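Local structure of NADPH-flavin oxidoreductase (Vibrio parahaemolyticus serotype O3:K6, 5UU6) at residues V52-T55 against K59-Q62; Q62-A67 against A71-A76; I84-H89 against T101-I106; T152-G157 against L232-G237. The protein binds flavin mononucleotide and, as a nitroreductase-family NADPH-flavin oxidoreductase, probably uses NADPH to reduce flavins or nitro compounds. All coordinates share one frame; numbering follows the deposited sequence.

Contact 1. Residues V52-T55 against K59-Q62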
loop_
_atom_site.group_PDB
_atom_site.type_symbol
_atom_site.label_atom_id
_atom_site.label_comp_id
_atom_site.label_asym_id
_atom_site.label_seq_id
_atom_site.Cartn_x
_atom_site.Cartn_y
_atom_site.Cartn_z
ATOM N N VAL A 52 7.268 8.385 11.438
ATOM C CA VAL A 52 7.540 9.036 12.715
ATOM C C VAL A 52 7.093 8.097 13.827
ATOM O O VAL A 52 5.911 7.746 13.941
ATOM C CB VAL A 52 6.874 10.416 12.836
ATOM C CG1 VAL A 52 7.320 11.107 14.152
ATOM C CG2 VAL A 52 7.245 11.285 11.672
ATOM N N ARG A 53 8.043 7.685 14.646
ATOM C CA ARG A 53 7.764 6.859 15.806
ATOM C C ARG A 53 7.475 7.801 16.979
ATOM O O ARG A 53 8.279 8.693 17.265
ATOM C CB ARG A 53 8.970 5.971 16.100
ATOM C CG ARG A 53 8.765 5.013 17.222
ATOM C CD ARG A 53 10.078 4.468 17.673
ATOM N NE ARG A 53 9.877 3.848 18.958
ATOM C CZ ARG A 53 10.795 3.693 19.893
ATOM N NH1 ARG A 53 12.049 4.118 19.692
ATOM N NH2 ARG A 53 10.442 3.074 21.020
ATOM N N VAL A 54 6.322 7.635 17.632
ATOM C CA VAL A 54 5.877 8.592 18.641
ATOM C C VAL A 54 5.947 7.915 19.998
ATOM O O VAL A 54 5.141 7.031 20.309
ATOM C CB VAL A 54 4.466 9.127 18.359
ATOM C CG1 VAL A 54 4.063 10.154 19.445
ATOM C CG2 VAL A 54 4.395 9.768 16.941
ATOM N N THR A 55 6.926 8.331 20.794
ATOM C CA THR A 55 7.139 7.830 22.137
ATOM C C THR A 55 6.747 8.826 23.216
ATOM O O THR A 55 6.485 8.413 24.353
ATOM C CB THR A 55 8.613 7.452 22.339
ATOM O OG1 THR A 55 9.422 8.608 22.081
ATOM C CG2 THR A 55 9.013 6.316 21.392
ATOM N N LYS A 59 2.258 13.754 23.155
ATOM C CA LYS A 59 1.902 13.670 21.736
ATOM C C LYS A 59 1.014 12.466 21.468
ATOM O O LYS A 59 0.093 12.533 20.654
ATOM C CB LYS A 59 3.152 13.609 20.858
ATOM C CG LYS A 59 4.007 14.860 20.877
ATOM C CD LYS A 59 5.092 14.719 19.826
ATOM C CE LYS A 59 5.669 16.042 19.416
ATOM N NZ LYS A 59 6.156 15.979 18.021
ATOM N N ARG A 60 1.293 11.345 22.124
ATOM C CA ARG A 60 0.411 10.195 22.023
ATOM C C ARG A 60 -1.015 10.566 22.413
ATOM O O ARG A 60 -1.971 10.223 21.709
ATOM C CB ARG A 60 0.960 9.060 22.905
ATOM C CG ARG A 60 0.615 7.687 22.386
ATOM C CD ARG A 60 1.303 7.322 21.045
ATOM N NE ARG A 60 2.475 6.456 21.277
ATOM C CZ ARG A 60 2.409 5.226 21.790
ATOM N NH1 ARG A 60 1.233 4.677 22.099
ATOM N NH2 ARG A 60 3.526 4.532 21.971
ATOM N N SER A 61 -1.173 11.308 23.512
ATOM C CA SER A 61 -2.497 11.765 23.924
ATOM C C SER A 61 -3.143 12.631 22.852
ATOM O O SER A 61 -4.316 12.451 22.508
ATOM C CB SER A 61 -2.395 12.562 25.226
ATOM O OG SER A 61 -3.667 12.634 25.788
ATOM N N GLN A 62 -2.395 13.612 22.348
ATOM C CA GLN A 62 -2.911 14.491 21.304
ATOM C C GLN A 62 -3.310 13.692 20.075
ATOM O O GLN A 62 -4.394 13.895 19.511
ATOM C CB GLN A 62 -1.859 15.537 20.947
ATOM C CG GLN A 62 -1.782 16.665 21.962
ATOM C CD GLN A 62 -3.037 17.526 21.938
ATOM O OE1 GLN A 62 -3.213 18.362 21.045
ATOM N NE2 GLN A 62 -3.928 17.311 22.911
#
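Arg60 reaches back from helix 57-66 to the carbonyl of Val54, in the 52-55 segment. Its CB lies to the side of that segment; CG is anti to the backbone N, and beyond it the chain turns inward, bending at chi2 (67°) and again at chi3. CD passes 3.9 Å from Val54 O. NE then makes the main bond, 2.9 Å to Val54 O with an N-H...O angle of 164°; the oxygen sits close to the guanidinium plane, while NE is tilted off the carbonyl plane. NH2 gives the same oxygen a weak second bond at 3.4 Å and has Ala77 O as a weak further partner. NH1 is spent elsewhere, on the carbonyls of Val73 and Ala76. Beside this polar link Val54 CG1 packs against Lys59 CB at 3.8 Å, the two side chains crossing at about a right angle. Lys59 NZ runs on to the carbonyls of Leu145 and of Asn182 of the second subunit; a strand of that subunit also pairs in parallel with Val52 and Arg53. The buried guanidinium is met by several main-chain carbonyls, whose dipoles probably help to offset its positive charge, and the Arg60-Val54 bond ties helix 57-66 to the chain leaving the sheet.

Contact 2. Residues Q62-A67 against A71-A76. With FMN (flavin mononucleotide), chain E.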
loop_
_atom_site.group_PDB
_atom_site.type_symbol
_atom_site.label_atom_id
_atom_site.label_comp_id
_atom_site.label_asym_id
_atom_site.label_seq_id
_atom_site.Cartn_x
_atom_site.Cartn_y
_atom_site.Cartn_z
ATOM N N GLN A 62 -2.395 13.612 22.348
ATOM C CA GLN A 62 -2.911 14.491 21.304
ATOM C C GLN A 62 -3.310 13.692 20.075
ATOM O O GLN A 62 -4.394 13.895 19.511
ATOM C CB GLN A 62 -1.859 15.537 20.947
ATOM C CG GLN A 62 -1.782 16.665 21.962
ATOM C CD GLN A 62 -3.037 17.526 21.938
ATOM O OE1 GLN A 62 -3.213 18.362 21.045
ATOM N NE2 GLN A 62 -3.928 17.311 22.911
ATOM N N LEU A 63 -2.454 12.752 19.665
ATOM C CA LEU A 63 -2.738 11.969 18.463
ATOM C C LEU A 63 -3.976 11.124 18.672
ATOM O O LEU A 63 -4.789 10.942 17.753
ATOM C CB LEU A 63 -1.533 11.096 18.105
ATOM C CG LEU A 63 -0.357 11.889 17.501
ATOM C CD1 LEU A 63 0.919 11.097 17.513
ATOM C CD2 LEU A 63 -0.672 12.361 16.066
ATOM N N ALA A 64 -4.137 10.599 19.887
ATOM C CA ALA A 64 -5.339 9.852 20.195
ATOM C C ALA A 64 -6.569 10.708 19.935
ATOM O O ALA A 64 -7.536 10.256 19.307
ATOM C CB ALA A 64 -5.293 9.379 21.657
ATOM N N LYS A 65 -6.548 11.952 20.430
ATOM C CA LYS A 65 -7.661 12.869 20.209
ATOM C C LYS A 65 -7.889 13.117 18.721
ATOM O O LYS A 65 -9.017 12.986 18.230
ATOM C CB LYS A 65 -7.412 14.189 20.952
ATOM C CG LYS A 65 -8.396 15.283 20.606
ATOM C CD LYS A 65 -8.358 16.449 21.623
ATOM N N PHE A 66 -6.819 13.473 17.989
ATOM C CA PHE A 66 -6.925 13.827 16.573
ATOM C C PHE A 66 -7.405 12.664 15.698
ATOM O O PHE A 66 -7.992 12.890 14.626
ATOM C CB PHE A 66 -5.572 14.323 16.057
ATOM C CG PHE A 66 -5.165 15.653 16.588
ATOM C CD1 PHE A 66 -6.120 16.622 16.876
ATOM C CD2 PHE A 66 -3.828 15.964 16.763
ATOM C CE1 PHE A 66 -5.756 17.865 17.362
ATOM C CE2 PHE A 66 -3.463 17.224 17.242
ATOM C CZ PHE A 66 -4.434 18.168 17.540
ATOM N N ALA A 67 -7.141 11.430 16.110
ATOM C CA ALA A 67 -7.571 10.229 15.390
ATOM C C ALA A 67 -9.050 9.948 15.587
ATOM O O ALA A 67 -9.582 9.001 14.984
ATOM C CB ALA A 67 -6.768 9.006 15.852
ATOM N N ALA A 71 -8.714 5.337 21.816
ATOM C CA ALA A 71 -7.874 5.244 23.001
ATOM C C ALA A 71 -6.655 4.362 22.799
ATOM O O ALA A 71 -5.665 4.515 23.534
ATOM C CB ALA A 71 -8.681 4.716 24.191
ATOM N N TYR A 72 -6.718 3.427 21.850
ATOM C CA TYR A 72 -5.613 2.498 21.659
ATOM C C TYR A 72 -4.431 3.180 20.996
ATOM O O TYR A 72 -3.310 2.670 21.071
ATOM C CB TYR A 72 -6.066 1.259 20.855
ATOM C CG TYR A 72 -7.186 1.490 19.862
ATOM C CD1 TYR A 72 -8.522 1.468 20.285
ATOM C CD2 TYR A 72 -6.925 1.704 18.504
ATOM C CE1 TYR A 72 -9.553 1.716 19.406
ATOM C CE2 TYR A 72 -7.964 1.912 17.599
ATOM C CZ TYR A 72 -9.270 1.901 18.063
ATOM O OH TYR A 72 -10.294 2.136 17.183
ATOM N N VAL A 73 -4.641 4.350 20.392
ATOM C CA VAL A 73 -3.490 5.126 19.962
ATOM C C VAL A 73 -2.569 5.390 21.150
ATOM O O VAL A 73 -1.334 5.309 21.040
ATOM C CB VAL A 73 -3.946 6.432 19.289
ATOM C CG1 VAL A 73 -2.753 7.326 19.067
ATOM C CG2 VAL A 73 -4.682 6.146 17.956
ATOM N N GLU A 74 -3.166 5.677 22.317
ATOM C CA GLU A 74 -2.414 6.053 23.508
ATOM C C GLU A 74 -1.913 4.822 24.260
ATOM O O GLU A 74 -0.794 4.817 24.782
ATOM C CB GLU A 74 -3.301 6.950 24.391
ATOM C CG GLU A 74 -2.626 7.540 25.604
ATOM C CD GLU A 74 -3.400 8.722 26.220
ATOM O OE1 GLU A 74 -4.569 8.962 25.833
ATOM O OE2 GLU A 74 -2.816 9.414 27.090
ATOM N N SER A 75 -2.696 3.756 24.278
ATOM C CA SER A 75 -2.329 2.567 25.015
ATOM C C SER A 75 -1.442 1.607 24.224
ATOM O O SER A 75 -0.848 0.715 24.830
ATOM C CB SER A 75 -3.592 1.833 25.482
ATOM O OG SER A 75 -4.202 1.169 24.391
ATOM N N ALA A 76 -1.285 1.764 22.915
ATOM C CA ALA A 76 -0.416 0.819 22.214
ATOM C C ALA A 76 1.028 0.949 22.683
ATOM O O ALA A 76 1.496 2.036 23.045
ATOM C CB ALA A 76 -0.461 1.031 20.706
HETATM N N1 FMN E . -9.388 0.720 12.377
HETATM C C2 FMN E . -9.752 1.567 13.411
HETATM O O2 FMN E . -10.313 1.086 14.402
HETATM N N3 FMN E . -9.485 2.928 13.344
HETATM C C4 FMN E . -8.840 3.463 12.236
HETATM O O4 FMN E . -8.597 4.686 12.177
HETATM C C4A FMN E . -8.490 2.608 11.170
HETATM N N5 FMN E . -7.858 3.084 10.032
HETATM C C5A FMN E . -7.457 2.249 9.012
HETATM C C6 FMN E . -6.784 2.757 7.905
HETATM C C7 FMN E . -6.391 1.879 6.886
HETATM C C7M FMN E . -5.662 2.388 5.662
HETATM C C8 FMN E . -6.670 0.529 6.963
HETATM C C8M FMN E . -6.255 -0.393 5.829
HETATM C C9 FMN E . -7.352 0.004 8.073
HETATM C C9A FMN E . -7.746 0.876 9.096
HETATM N N10 FMN E . -8.395 0.390 10.229
HETATM C C10 FMN E . -8.751 1.242 11.262
HETATM C "C1'" FMN E . -8.700 -1.064 10.399
HETATM C "C2'" FMN E . -9.982 -1.429 9.643
HETATM O "O2'" FMN E . -11.100 -0.957 10.368
HETATM C "C3'" FMN E . -9.981 -2.944 9.471
HETATM O "O3'" FMN E . -8.945 -3.356 8.590
HETATM C "C4'" FMN E . -11.305 -3.599 9.104
HETATM O "O4'" FMN E . -12.413 -2.874 9.543
HETATM C "C5'" FMN E . -11.348 -4.661 10.139
HETATM O "O5'" FMN E . -11.016 -5.868 9.580
HETATM P P FMN E . -9.760 -6.693 10.152
HETATM O O1P FMN E . -9.940 -7.168 11.587
HETATM O O2P FMN E . -9.774 -7.926 9.291
HETATM O O3P FMN E . -8.466 -5.905 9.998
#
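Val73 packs its side chain against the flank of helix 57-66, where Ala64 brings the two backbones to 5.1 Å between the CA atoms of Ala64 and Val73. Its CB faces Ala64 CB at 4.0 Å, and its two methyls part from there. CG1, anti to the backbone N (chi1 170°), slides over the start of Ala64, 3.6 Å from Ala64 N, and also meets Leu63 CB. CG2 goes the other way along the helix to Ala67 CB, 4.1 Å off. At the outer margin Glu74 CB touches Ala64 CB at 4.2 Å, while its carboxylate extends beyond. The small alanines let the short helix 72-75 lie this close. Further out, Gln70 in the intervening loop bonds through NE2 to Ala67 O, and Ala67 packs on Ile132 and Leu135. On the far side of helix 72-75, Tyr72 carries its OH to within 3.0 Å of FMN O2, the carbonyl oxygen on C2 of the flavin; Gln70 OE1, itself an FMN ligand, is a weak alternative partner of that hydroxyl. Two consecutive helices joined by a short loop, in the nitroreductase fold, thus form part of the FMN pocket beside the pyrimidine end of the flavin.

Contact 3. Residues I84-H89 against T101-I106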
loop_
_atom_site.group_PDB
_atom_site.type_symbol
_atom_site.label_atom_id
_atom_site.label_comp_id
_atom_site.label_asym_id
_atom_site.label_seq_id
_atom_site.Cartn_x
_atom_site.Cartn_y
_atom_site.Cartn_z
ATOM N N ILE A 84 4.125 10.242 3.361
ATOM C CA ILE A 84 4.804 10.510 2.093
ATOM C C ILE A 84 5.964 11.470 2.318
ATOM O O ILE A 84 5.827 12.488 3.021
ATOM C CB ILE A 84 3.803 11.113 1.095
ATOM C CG1 ILE A 84 2.709 10.113 0.804
ATOM C CG2 ILE A 84 4.531 11.547 -0.188
ATOM C CD1 ILE A 84 1.580 10.735 -0.044
ATOM N N ASP A 85 7.110 11.192 1.703
ATOM C CA ASP A 85 8.287 12.041 1.908
ATOM C C ASP A 85 8.973 12.278 0.566
ATOM O O ASP A 85 9.662 11.385 0.058
ATOM C CB ASP A 85 9.259 11.424 2.928
ATOM C CG ASP A 85 10.351 12.406 3.390
ATOM O OD1 ASP A 85 10.695 13.357 2.637
ATOM O OD2 ASP A 85 10.909 12.206 4.496
ATOM N N TYR A 86 8.759 13.467 -0.011
ATOM C CA TYR A 86 9.601 13.999 -1.076
ATOM C C TYR A 86 10.521 15.111 -0.567
ATOM O O TYR A 86 11.160 15.809 -1.364
ATOM C CB TYR A 86 8.741 14.486 -2.252
ATOM C CG TYR A 86 8.087 13.301 -2.946
ATOM C CD1 TYR A 86 8.787 12.555 -3.860
ATOM C CD2 TYR A 86 6.772 12.914 -2.638
ATOM C CE1 TYR A 86 8.208 11.457 -4.476
ATOM C CE2 TYR A 86 6.183 11.799 -3.237
ATOM C CZ TYR A 86 6.898 11.084 -4.157
ATOM O OH TYR A 86 6.338 9.963 -4.773
ATOM N N GLN A 87 10.595 15.297 0.753
ATOM C CA GLN A 87 11.485 16.315 1.285
ATOM C C GLN A 87 12.934 15.851 1.297
ATOM O O GLN A 87 13.833 16.674 1.083
ATOM C CB GLN A 87 11.041 16.753 2.679
ATOM C CG GLN A 87 11.946 17.843 3.317
ATOM C CD GLN A 87 12.204 19.049 2.424
ATOM O OE1 GLN A 87 13.341 19.356 2.125
ATOM N NE2 GLN A 87 11.152 19.746 2.017
ATOM N N ARG A 88 13.201 14.565 1.542
ATOM C CA ARG A 88 14.577 14.078 1.386
ATOM C C ARG A 88 15.100 14.409 -0.006
ATOM O O ARG A 88 16.219 14.922 -0.161
ATOM C CB ARG A 88 14.662 12.574 1.631
ATOM C CG ARG A 88 14.604 12.149 3.087
ATOM C CD ARG A 88 15.062 10.705 3.232
ATOM N NE ARG A 88 14.156 9.760 2.569
ATOM C CZ ARG A 88 13.185 9.102 3.206
ATOM N NH1 ARG A 88 13.013 9.292 4.517
ATOM N NH2 ARG A 88 12.399 8.254 2.547
ATOM N N HIS A 89 14.278 14.157 -1.034
ATOM C CA HIS A 89 14.709 14.436 -2.399
ATOM C C HIS A 89 14.926 15.935 -2.621
ATOM O O HIS A 89 15.931 16.337 -3.222
ATOM C CB HIS A 89 13.694 13.864 -3.387
ATOM C CG HIS A 89 13.290 12.459 -3.068
ATOM N ND1 HIS A 89 12.365 12.150 -2.088
ATOM C CD2 HIS A 89 13.706 11.275 -3.580
ATOM C CE1 HIS A 89 12.226 10.836 -2.023
ATOM N NE2 HIS A 89 13.029 10.285 -2.919
ATOM N N THR A 101 0.298 14.555 -9.137
ATOM C CA THR A 101 -0.593 13.545 -8.525
ATOM C C THR A 101 -0.008 12.124 -8.578
ATOM O O THR A 101 -0.184 11.328 -7.634
ATOM C CB THR A 101 -1.965 13.554 -9.223
ATOM O OG1 THR A 101 -2.610 14.825 -8.995
ATOM C CG2 THR A 101 -2.854 12.463 -8.638
ATOM N N GLU A 102 0.652 11.781 -9.688
ATOM C CA GLU A 102 1.435 10.552 -9.863
ATOM C C GLU A 102 2.259 10.249 -8.613
ATOM O O GLU A 102 2.351 9.093 -8.182
ATOM C CB GLU A 102 2.343 10.715 -11.101
ATOM C CG GLU A 102 3.492 9.697 -11.330
ATOM C CD GLU A 102 3.039 8.232 -11.482
ATOM O OE1 GLU A 102 3.915 7.360 -11.662
ATOM O OE2 GLU A 102 1.823 7.951 -11.465
ATOM N N LEU A 103 2.850 11.281 -8.012
ATOM C CA LEU A 103 3.758 11.030 -6.886
ATOM C C LEU A 103 3.035 10.830 -5.559
ATOM O O LEU A 103 3.554 10.137 -4.676
ATOM C CB LEU A 103 4.769 12.161 -6.763
ATOM C CG LEU A 103 5.621 12.348 -8.047
ATOM C CD1 LEU A 103 6.257 13.726 -8.075
ATOM C CD2 LEU A 103 6.686 11.236 -8.213
HETATM N N MSE A 104 1.849 11.404 -5.393
HETATM C CA MSE A 104 1.068 11.105 -4.227
HETATM C C MSE A 104 0.603 9.661 -4.352
HETATM O O MSE A 104 0.583 8.906 -3.392
HETATM C CB MSE A 104 -0.109 12.068 -4.086
HETATM C CG MSE A 104 -0.832 11.872 -2.774
HETATM SE SE MSE A 104 -2.318 10.606 -3.097
HETATM C CE MSE A 104 -3.502 12.115 -3.552
ATOM N N LEU A 105 0.230 9.282 -5.569
ATOM C CA LEU A 105 -0.179 7.912 -5.828
ATOM C C LEU A 105 0.935 6.921 -5.454
ATOM O O LEU A 105 0.698 5.988 -4.699
ATOM C CB LEU A 105 -0.569 7.776 -7.292
ATOM C CG LEU A 105 -1.343 6.546 -7.734
ATOM C CD1 LEU A 105 -2.021 6.900 -9.072
ATOM C CD2 LEU A 105 -0.419 5.294 -7.860
ATOM N N ILE A 106 2.153 7.135 -5.961
ATOM C CA ILE A 106 3.335 6.341 -5.576
ATOM C C ILE A 106 3.560 6.353 -4.071
ATOM O O ILE A 106 3.856 5.311 -3.463
ATOM C CB ILE A 106 4.584 6.870 -6.314
ATOM C CG1 ILE A 106 4.558 6.425 -7.767
ATOM C CG2 ILE A 106 5.925 6.432 -5.634
ATOM C CD1 ILE A 106 5.503 7.293 -8.633
#
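Tyr86 reaches across to helix 101-124 and puts its hydroxyl on Leu103 O, 2.8 Å from OH to O. The oxygen lies at the ring's edge, near its plane, and the C=O...O angle of 115° brings the hydroxyl in from the side of the carbonyl. This is the tight part: Leu103 CB stands 3.5 Å from Tyr86 CZ, Leu103 CD2 lies beside the hydroxyl, and Ile106 CG2 touches Tyr86 OH at 3.7 Å. With CG anti to its carbonyl carbon (chi1 -69°), the phenol is thrown across toward the helix. The rest of the interface is sparser. Ile84 brings its CD1 methyl to Met104 CG at 3.8 Å; Met104, a selenomethionine, has CB pointing away and a bent chain leading on to Leu105 of the second subunit. Away from the helix, Asp85 OD1 accepts from Arg88 N at 3.0 Å, an Asx motif just ahead of helix 87-92, with Tyr86 at its N-cap; the less covered edge is at Gln87, whose NE2 bonds to Gln150 O. The contact packs the end of strand 78-85 on helix 101-124, with strand 152-161 paired beside Ile84 and Glu102 salt-bridged to Arg228 and Arg136 of the second subunit.

Contact 4. Residues T152-G157 against L232-G237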
loop_
_atom_site.group_PDB
_atom_site.type_symbol
_atom_site.label_atom_id
_atom_site.label_comp_id
_atom_site.label_asym_id
_atom_site.label_seq_id
_atom_site.Cartn_x
_atom_site.Cartn_y
_atom_site.Cartn_z
ATOM N N THR A 152 6.030 16.681 2.442
ATOM C CA THR A 152 5.681 15.486 3.209
ATOM C C THR A 152 4.226 15.619 3.652
ATOM O O THR A 152 3.694 16.730 3.736
ATOM C CB THR A 152 6.585 15.293 4.442
ATOM O OG1 THR A 152 6.327 16.343 5.388
ATOM C CG2 THR A 152 8.017 15.389 4.063
ATOM N N ALA A 153 3.588 14.485 3.947
ATOM C CA ALA A 153 2.184 14.475 4.363
ATOM C C ALA A 153 1.884 13.187 5.118
ATOM O O ALA A 153 2.318 12.126 4.694
ATOM C CB ALA A 153 1.234 14.583 3.165
ATOM N N ILE A 154 1.127 13.272 6.226
ATOM C CA ILE A 154 0.740 12.029 6.907
ATOM C C ILE A 154 -0.284 11.308 6.048
ATOM O O ILE A 154 -1.031 11.921 5.283
ATOM C CB ILE A 154 0.164 12.252 8.318
ATOM C CG1 ILE A 154 -1.132 13.044 8.197
ATOM C CG2 ILE A 154 1.189 12.946 9.241
ATOM C CD1 ILE A 154 -2.316 12.437 8.946
ATOM N N LEU A 155 -0.280 9.988 6.133
ATOM C CA LEU A 155 -1.270 9.130 5.487
ATOM C C LEU A 155 -2.044 8.308 6.498
ATOM O O LEU A 155 -3.276 8.298 6.451
ATOM C CB LEU A 155 -0.584 8.177 4.504
ATOM C CG LEU A 155 -0.047 8.830 3.255
ATOM C CD1 LEU A 155 0.442 7.703 2.339
ATOM C CD2 LEU A 155 -1.138 9.704 2.584
ATOM N N PHE A 156 -1.360 7.593 7.406
ATOM C CA PHE A 156 -2.074 6.822 8.428
ATOM C C PHE A 156 -1.090 6.447 9.524
ATOM O O PHE A 156 0.137 6.487 9.349
ATOM C CB PHE A 156 -2.713 5.545 7.845
ATOM C CG PHE A 156 -1.717 4.673 7.137
ATOM C CD1 PHE A 156 -0.965 3.740 7.848
ATOM C CD2 PHE A 156 -1.457 4.850 5.775
ATOM C CE1 PHE A 156 0.021 2.959 7.199
ATOM C CE2 PHE A 156 -0.468 4.066 5.115
ATOM C CZ PHE A 156 0.265 3.122 5.841
ATOM N N GLY A 157 -1.641 6.046 10.656
ATOM C CA GLY A 157 -0.842 5.544 11.745
ATOM C C GLY A 157 -1.003 4.043 11.873
ATOM O O GLY A 157 -1.709 3.379 11.124
ATOM N N LEU A 232 -7.651 17.113 -0.018
ATOM C CA LEU A 232 -6.938 17.764 -1.120
ATOM C C LEU A 232 -6.307 19.095 -0.698
ATOM O O LEU A 232 -5.101 19.284 -0.954
ATOM C CB LEU A 232 -7.844 17.943 -2.341
ATOM C CG LEU A 232 -7.164 18.518 -3.589
ATOM C CD1 LEU A 232 -5.982 17.608 -4.041
ATOM C CD2 LEU A 232 -8.211 18.711 -4.747
ATOM N N PRO A 233 -7.023 20.037 -0.054
ATOM C CA PRO A 233 -6.325 21.224 0.489
ATOM C C PRO A 233 -5.176 20.878 1.428
ATOM O O PRO A 233 -4.159 21.577 1.413
ATOM C CB PRO A 233 -7.435 21.987 1.248
ATOM C CG PRO A 233 -8.726 21.556 0.577
ATOM C CD PRO A 233 -8.478 20.090 0.202
ATOM N N TYR A 234 -5.331 19.860 2.284
ATOM C CA TYR A 234 -4.228 19.441 3.143
ATOM C C TYR A 234 -2.986 19.131 2.299
ATOM O O TYR A 234 -1.915 19.736 2.480
ATOM C CB TYR A 234 -4.628 18.210 3.982
ATOM C CG TYR A 234 -3.422 17.610 4.693
ATOM C CD1 TYR A 234 -2.639 18.374 5.578
ATOM C CD2 TYR A 234 -2.995 16.322 4.396
ATOM C CE1 TYR A 234 -1.494 17.820 6.197
ATOM C CE2 TYR A 234 -1.835 15.764 5.015
ATOM C CZ TYR A 234 -1.097 16.521 5.874
ATOM O OH TYR A 234 0.031 15.941 6.435
ATOM N N LEU A 235 -3.132 18.204 1.346
ATOM C CA LEU A 235 -2.025 17.805 0.478
ATOM C C LEU A 235 -1.467 19.000 -0.293
ATOM O O LEU A 235 -0.247 19.199 -0.363
ATOM C CB LEU A 235 -2.499 16.703 -0.485
ATOM C CG LEU A 235 -2.909 15.332 0.104
ATOM C CD1 LEU A 235 -3.494 14.421 -0.995
ATOM C CD2 LEU A 235 -1.770 14.587 0.802
ATOM N N ASN A 236 -2.351 19.814 -0.891
ATOM C CA ASN A 236 -1.874 20.955 -1.650
ATOM C C ASN A 236 -1.094 21.911 -0.773
ATOM O O ASN A 236 -0.047 22.407 -1.188
ATOM C CB ASN A 236 -3.049 21.663 -2.335
ATOM C CG ASN A 236 -3.648 20.818 -3.441
ATOM O OD1 ASN A 236 -3.044 19.800 -3.864
ATOM N ND2 ASN A 236 -4.832 21.198 -3.907
ATOM N N GLY A 237 -1.537 22.124 0.473
ATOM C CA GLY A 237 -0.779 22.975 1.390
ATOM C C GLY A 237 0.619 22.466 1.717
ATOM O O GLY A 237 1.470 23.257 2.126
#
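Helix 232-237 runs roughly antiparallel to strand 152-157, the two short axes at 148° and 8.6 Å apart, with Ala153 and Leu235 nearest by CA. Tyr234 does most of the bridging. Its CG stands opposite the backbone N about the CA-CB bond, sending the ring out to the strand, where its hydroxyl takes the N-H of Ile154. That bond is 2.9 Å from Ile154 N to Tyr234 OH, with an N-H...O angle of 154°, and the nitrogen lies at the ring's edge, in its plane. The same hydroxyl also bonds to Asp143 OD2, its stronger partner, so a buried phenol oxygen joins the strand to helix 139-145 as well. Around the bond the packing is close: Ala153 CA comes to 3.3 Å of Tyr234 OH, and Ala153 CB rests obliquely to the ring, 3.8 Å from CE2. Ile154 crosses the tyrosine at about a right angle, bringing CG1 to 3.6 Å of Tyr234 OH; its first torsion of 64° places CG1 between the backbone N and the carbonyl carbon. Leu235 CD2 meets the same methyl, Ala153 CB, at 3.8 Å, next to the ring. Farther along the strand, Leu155 and Phe156 form a classic beta bulge against Phe82. Helix 231-237 therefore covers the beginning of a sheet strand that lies between 78-85 and 128-132, touching helix 139-145 through Tyr234 and helix 101-124 through Leu235 on Met104, while Leu155 packs on Leu105 of the second subunit.

How the contacts relate
Following the chain, contact 1 closes the tight turn from strand 49-53 into helix 57-66, and contact 2 picks up on that same helix at Gln62 to close the next short loop onto helix 72-75. They touch through Arg60, which serves both. Strand 78-85 follows, and contact 3 closes a longer loop from its end to helix 101-124. Contact 4 brings the C-terminal helix 231-237 back to strand 152-161 over some 75 residues. The four lie in series, none enclosing another. Contacts 3 and 4 meet where Ile84 pairs with Ala153 and Met104 packs on Leu235, while contacts 1, 3 and 4 share one sheet and all touch the second subunit.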